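Local structure of putative glucoamylase (Bacteroides uniformis, 4GL3) at residues S96-W104 with D120-F131; Y200-I211 with D405-F415. The protein is a putative glucoamylase, probably a glycoside hydrolase that cleaves glucosidic bonds in starch-like or related glucans. One frame throughout, in Å; residues are numbered along the deposited sequence. Where two conformers were deposited one is given.

Contact 1: S96-W104 with D120-F131; sequences SYHGMWAHW and DGADIVESAFMF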
loop_
_atom_site.group_PDB
_atom_site.type_symbol
_atom_site.label_atom_id
_atom_site.label_comp_id
_atom_site.label_asym_id
_atom_site.label_seq_id
_atom_site.Cartn_x
_atom_site.Cartn_y
_atom_site.Cartn_z
ATOM N N SER A 96 5.637 3.294 -20.718
ATOM C CA SER A 96 5.890 4.267 -19.677
ATOM C C SER A 96 5.773 5.689 -20.235
ATOM O O SER A 96 5.894 5.908 -21.444
ATOM C CB SER A 96 7.279 4.071 -19.028
ATOM O OG SER A 96 8.378 4.229 -19.918
ATOM N N TYR A 97 5.548 6.635 -19.331
ATOM C CA TYR A 97 5.252 8.021 -19.662
ATOM C C TYR A 97 5.979 8.894 -18.652
ATOM O O TYR A 97 5.637 8.901 -17.514
ATOM C CB TYR A 97 3.736 8.309 -19.694
ATOM C CG TYR A 97 2.952 7.192 -20.364
ATOM C CD1 TYR A 97 2.544 6.070 -19.622
ATOM C CD2 TYR A 97 2.624 7.252 -21.721
ATOM C CE1 TYR A 97 1.843 5.034 -20.237
ATOM C CE2 TYR A 97 1.928 6.213 -22.360
ATOM C CZ TYR A 97 1.525 5.111 -21.597
ATOM O OH TYR A 97 0.907 4.046 -22.189
ATOM N N HIS A 98 7.006 9.607 -19.112
ATOM C CA HIS A 98 7.805 10.487 -18.255
ATOM C C HIS A 98 8.360 9.719 -17.037
ATOM O O HIS A 98 8.399 10.233 -15.931
ATOM C CB HIS A 98 7.031 11.736 -17.874
ATOM C CG HIS A 98 6.836 12.702 -19.023
ATOM N ND1 HIS A 98 7.744 13.691 -19.319
ATOM C CD2 HIS A 98 5.805 12.858 -19.901
ATOM C CE1 HIS A 98 7.314 14.379 -20.375
ATOM N NE2 HIS A 98 6.144 13.887 -20.747
ATOM N N GLY A 99 8.769 8.484 -17.288
ATOM C CA GLY A 99 9.307 7.571 -16.294
ATOM C C GLY A 99 8.290 6.824 -15.446
ATOM O O GLY A 99 8.679 5.999 -14.603
HETATM N N MSE A 100 7.002 7.117 -15.628
HETATM C CA MSE A 100 5.967 6.525 -14.797
HETATM C C MSE A 100 5.263 5.453 -15.598
HETATM O O MSE A 100 5.244 5.496 -16.848
HETATM C CB MSE A 100 4.966 7.559 -14.336
HETATM C CG MSE A 100 5.557 8.816 -13.694
HETATM SE SE MSE A 100 6.447 8.338 -12.006
HETATM C CE MSE A 100 7.021 10.114 -11.549
ATOM N N TRP A 101 4.641 4.514 -14.890
ATOM C CA TRP A 101 3.761 3.523 -15.517
ATOM C C TRP A 101 2.293 3.864 -15.312
ATOM O O TRP A 101 1.940 4.674 -14.430
ATOM C CB TRP A 101 4.074 2.112 -14.951
ATOM C CG TRP A 101 5.541 1.748 -15.033
ATOM C CD1 TRP A 101 6.195 1.266 -16.108
ATOM C CD2 TRP A 101 6.531 1.867 -13.981
ATOM N NE1 TRP A 101 7.535 1.017 -15.791
ATOM C CE2 TRP A 101 7.750 1.405 -14.494
ATOM C CE3 TRP A 101 6.489 2.297 -12.663
ATOM C CZ2 TRP A 101 8.896 1.401 -13.749
ATOM C CZ3 TRP A 101 7.643 2.303 -11.913
ATOM C CH2 TRP A 101 8.824 1.824 -12.445
ATOM N N ALA A 102 1.460 3.215 -16.127
ATOM C CA ALA A 102 0.017 3.154 -15.963
ATOM C C ALA A 102 -0.406 2.360 -14.694
ATOM O O ALA A 102 0.413 1.667 -14.067
ATOM C CB ALA A 102 -0.665 2.617 -17.235
ATOM N N HIS A 103 -1.658 2.557 -14.264
ATOM C CA HIS A 103 -2.251 1.805 -13.153
ATOM C C HIS A 103 -2.238 0.309 -13.537
ATOM O O HIS A 103 -1.783 -0.527 -12.767
ATOM C CB HIS A 103 -3.633 2.369 -12.892
ATOM C CG HIS A 103 -4.372 1.785 -11.718
ATOM N ND1 HIS A 103 -5.476 2.424 -11.164
ATOM C CD2 HIS A 103 -4.219 0.626 -11.029
ATOM C CE1 HIS A 103 -5.945 1.682 -10.164
ATOM N NE2 HIS A 103 -5.206 0.583 -10.068
ATOM N N TRP A 104 -2.766 -0.009 -14.714
ATOM C CA TRP A 104 -2.826 -1.384 -15.212
ATOM C C TRP A 104 -1.999 -1.537 -16.486
ATOM O O TRP A 104 -1.984 -0.642 -17.317
ATOM C CB TRP A 104 -4.265 -1.758 -15.550
ATOM C CG TRP A 104 -5.162 -2.035 -14.375
ATOM C CD1 TRP A 104 -4.808 -2.151 -13.090
ATOM C CD2 TRP A 104 -6.567 -2.266 -14.431
ATOM N NE1 TRP A 104 -5.905 -2.444 -12.314
ATOM C CE2 TRP A 104 -7.001 -2.515 -13.118
ATOM C CE3 TRP A 104 -7.503 -2.286 -15.472
ATOM C CZ2 TRP A 104 -8.335 -2.785 -12.793
ATOM C CZ3 TRP A 104 -8.840 -2.579 -15.160
ATOM C CH2 TRP A 104 -9.238 -2.815 -13.823
ATOM N N ASP A 120 -5.403 6.589 -19.279
ATOM C CA ASP A 120 -4.723 5.641 -20.157
ATOM C C ASP A 120 -3.264 5.949 -20.331
ATOM O O ASP A 120 -2.655 5.572 -21.347
ATOM C CB ASP A 120 -5.418 5.652 -21.543
ATOM C CG ASP A 120 -5.305 7.032 -22.271
ATOM O OD1 ASP A 120 -4.862 8.023 -21.628
ATOM O OD2 ASP A 120 -5.645 7.067 -23.484
ATOM N N GLY A 121 -2.709 6.695 -19.383
ATOM C CA GLY A 121 -1.300 7.023 -19.357
ATOM C C GLY A 121 -0.694 6.761 -17.993
ATOM O O GLY A 121 -1.007 5.777 -17.358
ATOM N N ALA A 122 0.157 7.682 -17.554
ATOM C CA ALA A 122 0.796 7.613 -16.261
ATOM C C ALA A 122 -0.247 7.707 -15.126
ATOM O O ALA A 122 -1.230 8.477 -15.205
ATOM C CB ALA A 122 1.850 8.727 -16.094
ATOM N N ASP A 123 0.005 6.893 -14.097
ATOM C CA ASP A 123 -0.628 7.013 -12.766
ATOM C C ASP A 123 0.497 7.108 -11.759
ATOM O O ASP A 123 1.255 6.108 -11.510
ATOM C CB ASP A 123 -1.532 5.814 -12.486
ATOM C CG ASP A 123 -2.223 5.896 -11.140
ATOM O OD1 ASP A 123 -1.576 6.369 -10.156
ATOM O OD2 ASP A 123 -3.422 5.567 -11.092
ATOM N N ILE A 124 0.722 8.306 -11.219
ATOM C CA ILE A 124 1.906 8.465 -10.397
ATOM C C ILE A 124 1.752 7.963 -8.973
ATOM O O ILE A 124 2.779 7.800 -8.269
ATOM C CB ILE A 124 2.510 9.895 -10.388
ATOM C CG1 ILE A 124 1.660 10.886 -9.595
ATOM C CG2 ILE A 124 2.725 10.379 -11.827
ATOM C CD1 ILE A 124 2.432 12.213 -9.410
ATOM N N VAL A 125 0.510 7.749 -8.525
ATOM C CA VAL A 125 0.288 7.186 -7.183
ATOM C C VAL A 125 0.660 5.701 -7.257
ATOM O O VAL A 125 1.452 5.210 -6.464
ATOM C CB VAL A 125 -1.159 7.389 -6.679
ATOM C CG1 VAL A 125 -1.359 6.597 -5.368
ATOM C CG2 VAL A 125 -1.466 8.906 -6.512
ATOM N N GLU A 126 0.156 5.007 -8.270
ATOM C CA GLU A 126 0.510 3.592 -8.457
ATOM C C GLU A 126 2.025 3.480 -8.676
ATOM O O GLU A 126 2.712 2.590 -8.142
ATOM C CB GLU A 126 -0.241 3.003 -9.646
ATOM C CG GLU A 126 -1.748 3.053 -9.490
ATOM C CD GLU A 126 -2.288 2.035 -8.508
ATOM O OE1 GLU A 126 -1.711 0.912 -8.476
ATOM O OE2 GLU A 126 -3.285 2.356 -7.821
ATOM N N SER A 127 2.582 4.412 -9.424
ATOM C CA SER A 127 4.030 4.310 -9.704
ATOM C C SER A 127 4.845 4.565 -8.434
ATOM O O SER A 127 5.895 3.966 -8.239
ATOM C CB SER A 127 4.452 5.315 -10.790
ATOM O OG SER A 127 3.946 4.928 -12.054
ATOM N N ALA A 128 4.351 5.470 -7.568
ATOM C CA ALA A 128 5.001 5.784 -6.287
ATOM C C ALA A 128 5.011 4.531 -5.377
ATOM O O ALA A 128 5.995 4.277 -4.701
ATOM C CB ALA A 128 4.316 6.966 -5.583
ATOM N N PHE A 129 3.927 3.762 -5.370
ATOM C CA PHE A 129 3.881 2.547 -4.583
ATOM C C PHE A 129 4.861 1.511 -5.140
ATOM O O PHE A 129 5.554 0.784 -4.370
ATOM C CB PHE A 129 2.467 1.994 -4.504
ATOM C CG PHE A 129 1.476 2.914 -3.844
ATOM C CD1 PHE A 129 1.845 3.762 -2.780
ATOM C CD2 PHE A 129 0.159 2.896 -4.249
ATOM C CE1 PHE A 129 0.888 4.587 -2.149
ATOM C CE2 PHE A 129 -0.791 3.733 -3.649
ATOM C CZ PHE A 129 -0.413 4.588 -2.629
HETATM N N MSE A 130 5.015 1.490 -6.465
HETATM C CA MSE A 130 6.056 0.634 -7.072
HETATM C C MSE A 130 7.452 1.096 -6.602
HETATM O O MSE A 130 8.272 0.262 -6.214
HETATM C CB MSE A 130 5.952 0.548 -8.609
HETATM C CG MSE A 130 7.163 -0.152 -9.243
HETATM SE SE MSE A 130 7.266 -2.016 -8.750
HETATM C CE MSE A 130 5.778 -2.625 -9.751
ATOM N N PHE A 131 7.737 2.404 -6.643
ATOM C CA PHE A 131 9.055 2.909 -6.215
ATOM C C PHE A 131 9.280 2.697 -4.717
ATOM O O PHE A 131 10.385 2.488 -4.281
ATOM C CB PHE A 131 9.269 4.372 -6.639
ATOM C CG PHE A 131 9.692 4.512 -8.093
ATOM C CD1 PHE A 131 10.880 4.007 -8.511
ATOM C CD2 PHE A 131 8.838 5.042 -9.036
ATOM C CE1 PHE A 131 11.272 4.036 -9.845
ATOM C CE2 PHE A 131 9.218 5.126 -10.368
ATOM C CZ PHE A 131 10.439 4.606 -10.770
HETATM O O HOH W 1 -3.243 4.661 -15.968
HETATM O O HOH W 2 -5.790 5.054 -12.026
#
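Glu126 lays its carboxylate over one face of the His103 imidazole, the two planes only 8° apart, with CG continuing the cover as a CH-pi contact 3.9 Å from the centroid of the His103 ring. Glu126 OE2 sits 3.4 Å from His103 NE2, but the angle is too poor for a hydrogen bond, so this is a stack. The contact belongs to the start of helix 124-140, in a protein whose clan is that of the six-hairpin glycosidases, with their alpha/alpha barrels. Here a loop without regular structure packs against the helix and its N-cap residue, Asp123.

Asp123 OD1 takes the N-H of Glu126 at 2.9 Å, capping the first turn. The loop joins this helix start through two bonds at Trp101: Asp123 N gives an almost straight bond (177°) to Trp101 O, and Trp101 N reaches Ser127 OG at 2.9 Å. Ser127 OG, set beside its own backbone N (chi1 -71°), donates to Asp123 O, so one hydroxyl links loop and helix.

Further along the helix, Phe131 meets the six-membered ring of Trp101, but the rings are slid apart and barely overlap, while CZ3 of Trp101 also meets CG of Met130. Selenomethionine Met100 packs CB on Ala122 CB and CG on CG2 of Ile124. At the other end, Gly121 CA rests over a face of the Tyr97 ring, whose OH is bonded to Thr112.

Gly55 holds Glu126 OE1, and OE2 is hydrogen-bonded to a Tris molecule, probably from the crystallisation liquor, which may mark a pocket. Beside it, one water bridges His103 ND1, in the plane of the imidazole, to Asp123 OD2; a second accepts from His103 N and donates to Gly121 O, its oxygen 2.9 Å from Gly121 O.

Contact 2: Y200-I211 with D405-F415; sequences YILGASSPTYPI and DVQKGLRRLGF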
loop_
_atom_site.group_PDB
_atom_site.type_symbol
_atom_site.label_atom_id
_atom_site.label_comp_id
_atom_site.label_asym_id
_atom_site.label_seq_id
_atom_site.Cartn_x
_atom_site.Cartn_y
_atom_site.Cartn_z
ATOM N N TYR A 200 4.512 12.685 -2.486
ATOM C CA TYR A 200 5.211 13.939 -2.184
ATOM C C TYR A 200 6.584 13.690 -1.591
ATOM O O TYR A 200 7.532 14.405 -1.933
ATOM C CB TYR A 200 4.395 14.829 -1.247
ATOM C CG TYR A 200 3.249 15.507 -1.968
ATOM C CD1 TYR A 200 2.018 14.848 -2.171
ATOM C CD2 TYR A 200 3.398 16.783 -2.513
ATOM C CE1 TYR A 200 0.979 15.456 -2.886
ATOM C CE2 TYR A 200 2.359 17.390 -3.226
ATOM C CZ TYR A 200 1.160 16.739 -3.419
ATOM O OH TYR A 200 0.125 17.383 -4.124
ATOM N N ILE A 201 6.705 12.670 -0.727
ATOM C CA ILE A 201 8.014 12.321 -0.153
ATOM C C ILE A 201 8.995 11.886 -1.258
ATOM O O ILE A 201 10.112 12.356 -1.280
ATOM C CB ILE A 201 7.930 11.182 0.911
ATOM C CG1 ILE A 201 6.937 11.472 2.048
ATOM C CG2 ILE A 201 9.305 10.806 1.446
ATOM C CD1 ILE A 201 6.997 12.824 2.591
ATOM N N LEU A 202 8.566 11.008 -2.179
ATOM C CA LEU A 202 9.445 10.591 -3.280
ATOM C C LEU A 202 9.745 11.778 -4.208
ATOM O O LEU A 202 10.897 11.977 -4.645
ATOM C CB LEU A 202 8.849 9.427 -4.069
ATOM C CG LEU A 202 8.713 8.076 -3.308
ATOM C CD1 LEU A 202 7.998 6.999 -4.118
ATOM C CD2 LEU A 202 10.081 7.605 -2.866
ATOM N N GLY A 203 8.732 12.572 -4.510
ATOM C CA GLY A 203 8.955 13.806 -5.313
ATOM C C GLY A 203 10.034 14.690 -4.698
ATOM O O GLY A 203 10.860 15.256 -5.402
ATOM N N ALA A 204 10.032 14.827 -3.378
ATOM C CA ALA A 204 10.998 15.681 -2.675
ATOM C C ALA A 204 12.373 15.028 -2.645
ATOM O O ALA A 204 13.382 15.743 -2.521
ATOM C CB ALA A 204 10.547 15.973 -1.232
ATOM N N SER A 205 12.387 13.690 -2.727
ATOM C CA SER A 205 13.615 12.878 -2.611
ATOM C C SER A 205 14.389 12.706 -3.921
ATOM O O SER A 205 15.555 12.309 -3.915
ATOM C CB SER A 205 13.287 11.472 -2.076
ATOM O OG SER A 205 12.607 11.499 -0.828
ATOM N N SER A 206 13.752 12.986 -5.046
ATOM C CA SER A 206 14.370 12.734 -6.372
ATOM C C SER A 206 15.706 13.426 -6.558
ATOM O O SER A 206 15.825 14.637 -6.286
ATOM C CB SER A 206 13.429 13.188 -7.501
ATOM O OG SER A 206 13.988 12.899 -8.780
ATOM N N PRO A 207 16.732 12.684 -7.019
ATOM C CA PRO A 207 17.999 13.329 -7.314
ATOM C C PRO A 207 17.995 14.072 -8.655
ATOM O O PRO A 207 18.941 14.780 -8.945
ATOM C CB PRO A 207 18.978 12.148 -7.394
ATOM C CG PRO A 207 18.122 11.027 -7.910
ATOM C CD PRO A 207 16.834 11.218 -7.163
ATOM N N THR A 208 16.948 13.911 -9.460
ATOM C CA THR A 208 16.980 14.355 -10.843
ATOM C C THR A 208 15.812 15.242 -11.226
ATOM O O THR A 208 16.002 16.158 -11.968
ATOM C CB THR A 208 16.970 13.118 -11.756
ATOM O OG1 THR A 208 16.012 12.189 -11.233
ATOM C CG2 THR A 208 18.396 12.444 -11.793
ATOM N N TYR A 209 14.611 14.977 -10.720
ATOM C CA TYR A 209 13.415 15.766 -11.049
ATOM C C TYR A 209 12.614 16.088 -9.767
ATOM O O TYR A 209 11.446 15.755 -9.662
ATOM C CB TYR A 209 12.539 14.947 -11.987
ATOM C CG TYR A 209 13.213 14.575 -13.266
ATOM C CD1 TYR A 209 13.294 15.504 -14.324
ATOM C CD2 TYR A 209 13.798 13.306 -13.436
ATOM C CE1 TYR A 209 13.940 15.180 -15.520
ATOM C CE2 TYR A 209 14.450 12.974 -14.626
ATOM C CZ TYR A 209 14.498 13.898 -15.663
ATOM O OH TYR A 209 15.139 13.599 -16.833
ATOM N N PRO A 210 13.258 16.697 -8.783
ATOM C CA PRO A 210 12.585 16.944 -7.486
ATOM C C PRO A 210 11.551 18.078 -7.552
ATOM O O PRO A 210 11.649 18.978 -8.407
ATOM C CB PRO A 210 13.720 17.389 -6.573
ATOM C CG PRO A 210 14.698 18.042 -7.511
ATOM C CD PRO A 210 14.635 17.185 -8.788
ATOM N N ILE A 211 10.582 18.000 -6.659
ATOM C CA ILE A 211 9.609 19.082 -6.429
ATOM C C ILE A 211 10.162 20.147 -5.490
ATOM O O ILE A 211 11.015 19.882 -4.651
ATOM C CB ILE A 211 8.260 18.530 -5.904
ATOM C CG1 ILE A 211 8.458 17.863 -4.506
ATOM C CG2 ILE A 211 7.632 17.557 -6.901
ATOM C CD1 ILE A 211 7.190 17.602 -3.760
ATOM N N ASP A 405 18.447 8.960 -0.643
ATOM C CA ASP A 405 17.597 9.967 -1.273
ATOM C C ASP A 405 16.298 10.178 -0.429
ATOM O O ASP A 405 15.819 11.317 -0.295
ATOM C CB ASP A 405 17.250 9.602 -2.714
ATOM C CG ASP A 405 18.418 9.729 -3.680
ATOM O OD1 ASP A 405 19.324 10.535 -3.459
ATOM O OD2 ASP A 405 18.398 9.004 -4.686
ATOM N N VAL A 406 15.759 9.099 0.148
ATOM C CA VAL A 406 14.559 9.169 1.009
ATOM C C VAL A 406 14.912 10.058 2.221
ATOM O O VAL A 406 14.187 11.002 2.556
ATOM C CB VAL A 406 14.044 7.785 1.438
ATOM C CG1 VAL A 406 12.978 7.897 2.526
ATOM C CG2 VAL A 406 13.509 6.986 0.244
ATOM N N GLN A 407 16.058 9.825 2.839
ATOM C CA GLN A 407 16.472 10.670 3.944
ATOM C C GLN A 407 16.625 12.136 3.537
ATOM O O GLN A 407 16.247 13.006 4.293
ATOM C CB GLN A 407 17.755 10.165 4.610
ATOM C CG GLN A 407 17.568 8.768 5.198
ATOM C CD GLN A 407 18.708 8.299 6.087
ATOM O OE1 GLN A 407 19.629 9.056 6.384
ATOM N NE2 GLN A 407 18.612 7.052 6.559
ATOM N N LYS A 408 17.163 12.405 2.355
ATOM C CA LYS A 408 17.292 13.795 1.883
ATOM C C LYS A 408 15.937 14.421 1.685
ATOM O O LYS A 408 15.736 15.549 2.077
ATOM C CB LYS A 408 18.118 13.936 0.584
ATOM C CG LYS A 408 19.599 13.744 0.813
ATOM C CD LYS A 408 20.401 13.598 -0.480
ATOM C CE LYS A 408 21.836 13.135 -0.187
ATOM N NZ LYS A 408 22.691 13.234 -1.406
ATOM N N GLY A 409 15.030 13.704 1.030
ATOM C CA GLY A 409 13.674 14.184 0.824
ATOM C C GLY A 409 12.925 14.546 2.110
ATOM O O GLY A 409 12.301 15.630 2.209
ATOM N N LEU A 410 12.992 13.663 3.089
ATOM C CA LEU A 410 12.312 13.902 4.365
ATOM C C LEU A 410 12.877 15.139 5.023
ATOM O O LEU A 410 12.120 15.931 5.556
ATOM C CB LEU A 410 12.441 12.698 5.278
ATOM C CG LEU A 410 11.650 11.445 4.911
ATOM C CD1 LEU A 410 12.078 10.259 5.797
ATOM C CD2 LEU A 410 10.147 11.691 5.033
ATOM N N ARG A 411 14.199 15.321 5.004
ATOM C CA ARG A 411 14.790 16.529 5.570
ATOM C C ARG A 411 14.327 17.788 4.844
ATOM O O ARG A 411 13.995 18.765 5.482
ATOM C CB ARG A 411 16.319 16.493 5.555
ATOM C CG ARG A 411 16.908 15.662 6.657
ATOM C CD ARG A 411 18.319 16.114 6.988
ATOM N NE ARG A 411 19.066 15.003 7.540
ATOM C CZ ARG A 411 19.131 14.724 8.830
ATOM N NH1 ARG A 411 18.507 15.493 9.719
ATOM N NH2 ARG A 411 19.831 13.672 9.227
ATOM N N ARG A 412 14.294 17.760 3.504
ATOM C CA ARG A 412 13.839 18.920 2.722
ATOM C C ARG A 412 12.435 19.345 3.154
ATOM O O ARG A 412 12.159 20.528 3.218
ATOM C CB ARG A 412 13.815 18.620 1.194
ATOM C CG ARG A 412 15.173 18.536 0.577
ATOM C CD ARG A 412 15.083 18.377 -0.925
ATOM N NE ARG A 412 14.611 19.608 -1.551
ATOM C CZ ARG A 412 13.625 19.696 -2.429
ATOM N NH1 ARG A 412 12.982 18.629 -2.857
ATOM N NH2 ARG A 412 13.270 20.880 -2.884
ATOM N N LEU A 413 11.561 18.376 3.450
ATOM C CA LEU A 413 10.200 18.656 3.806
ATOM C C LEU A 413 10.022 18.978 5.290
ATOM O O LEU A 413 8.924 19.239 5.702
ATOM C CB LEU A 413 9.271 17.525 3.377
ATOM C CG LEU A 413 9.160 17.296 1.880
ATOM C CD1 LEU A 413 8.170 16.179 1.592
ATOM C CD2 LEU A 413 8.838 18.599 1.150
ATOM N N GLY A 414 11.105 19.006 6.071
ATOM C CA GLY A 414 11.039 19.417 7.447
ATOM C C GLY A 414 10.752 18.290 8.416
ATOM O O GLY A 414 10.415 18.543 9.553
ATOM N N PHE A 415 10.904 17.044 8.016
ATOM C CA PHE A 415 10.589 15.940 8.953
ATOM C C PHE A 415 11.699 15.723 9.965
ATOM O O PHE A 415 12.849 15.993 9.662
ATOM C CB PHE A 415 10.422 14.619 8.248
ATOM C CG PHE A 415 9.121 14.458 7.549
ATOM C CD1 PHE A 415 8.918 15.026 6.300
ATOM C CD2 PHE A 415 8.099 13.761 8.139
ATOM C CE1 PHE A 415 7.714 14.845 5.635
ATOM C CE2 PHE A 415 6.900 13.601 7.506
ATOM C CZ PHE A 415 6.708 14.137 6.234
HETATM O O HOH W 3 18.144 13.148 -3.420
#
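Helices 200-205 and 405-412 cross at 104°, their axes 7.5 Å apart at closest approach, in a close glycine-mediated crossing: Gly409 faces Ser205, with the two CA atoms 3.7 Å apart. Ser205 fills the crossing. Its CB lies 3.1 Å from Asp405 O and its OG, 3.3 Å from Gly409 CA, turns back to donate to Ile201 O in its own helix. A water joins Ser205 O to Asp405 OD1, while OD2 bonds to Trp159.

Apolar side chains pack beside the crossing. Helix 404-412 ends in a Schellman motif at Gly414, after which Phe415 folds back toward Ile201, whose CD1 is wedged against the Phe415 ring and CD1 of Leu413; Ala204 CB meets CG of Leu413. Arg412 bends at chi3 (70°) to bring its guanidinium edge-on to two carbonyls. NH1 bonds to Ala204 O at 2.9 Å, in the carbonyl plane on a lone pair, and NH1 and NH2 together grip Ile211 O, all within the guanidinium plane.

Three bonds therefore fix the rotation of the group. With a carbonyl of the last helical turn among its acceptors, the positive charge probably also complements the C-terminal end of helix 200-205.

Contact 1 comes first along the chain: residues 96-104 lie in the loop after helix 75-90, and after a short excursion through strands 104-106 and 112-113 the chain returns at 120-131, which runs through strand 122-123 into helix 124-140. Contact 2 opens only later, at helix 197-205, and closes a far longer loop of 193 residues when helix 404-412, near the C terminus, comes back to it. The two loops follow in series and neither nest nor cross. In space they meet through Leu202, whose CD1 packs on Ala128 O and on CB of Phe131. Leu135, further along helix 124-140, touches both Leu202 and Val406, so this helix joins the two contacts.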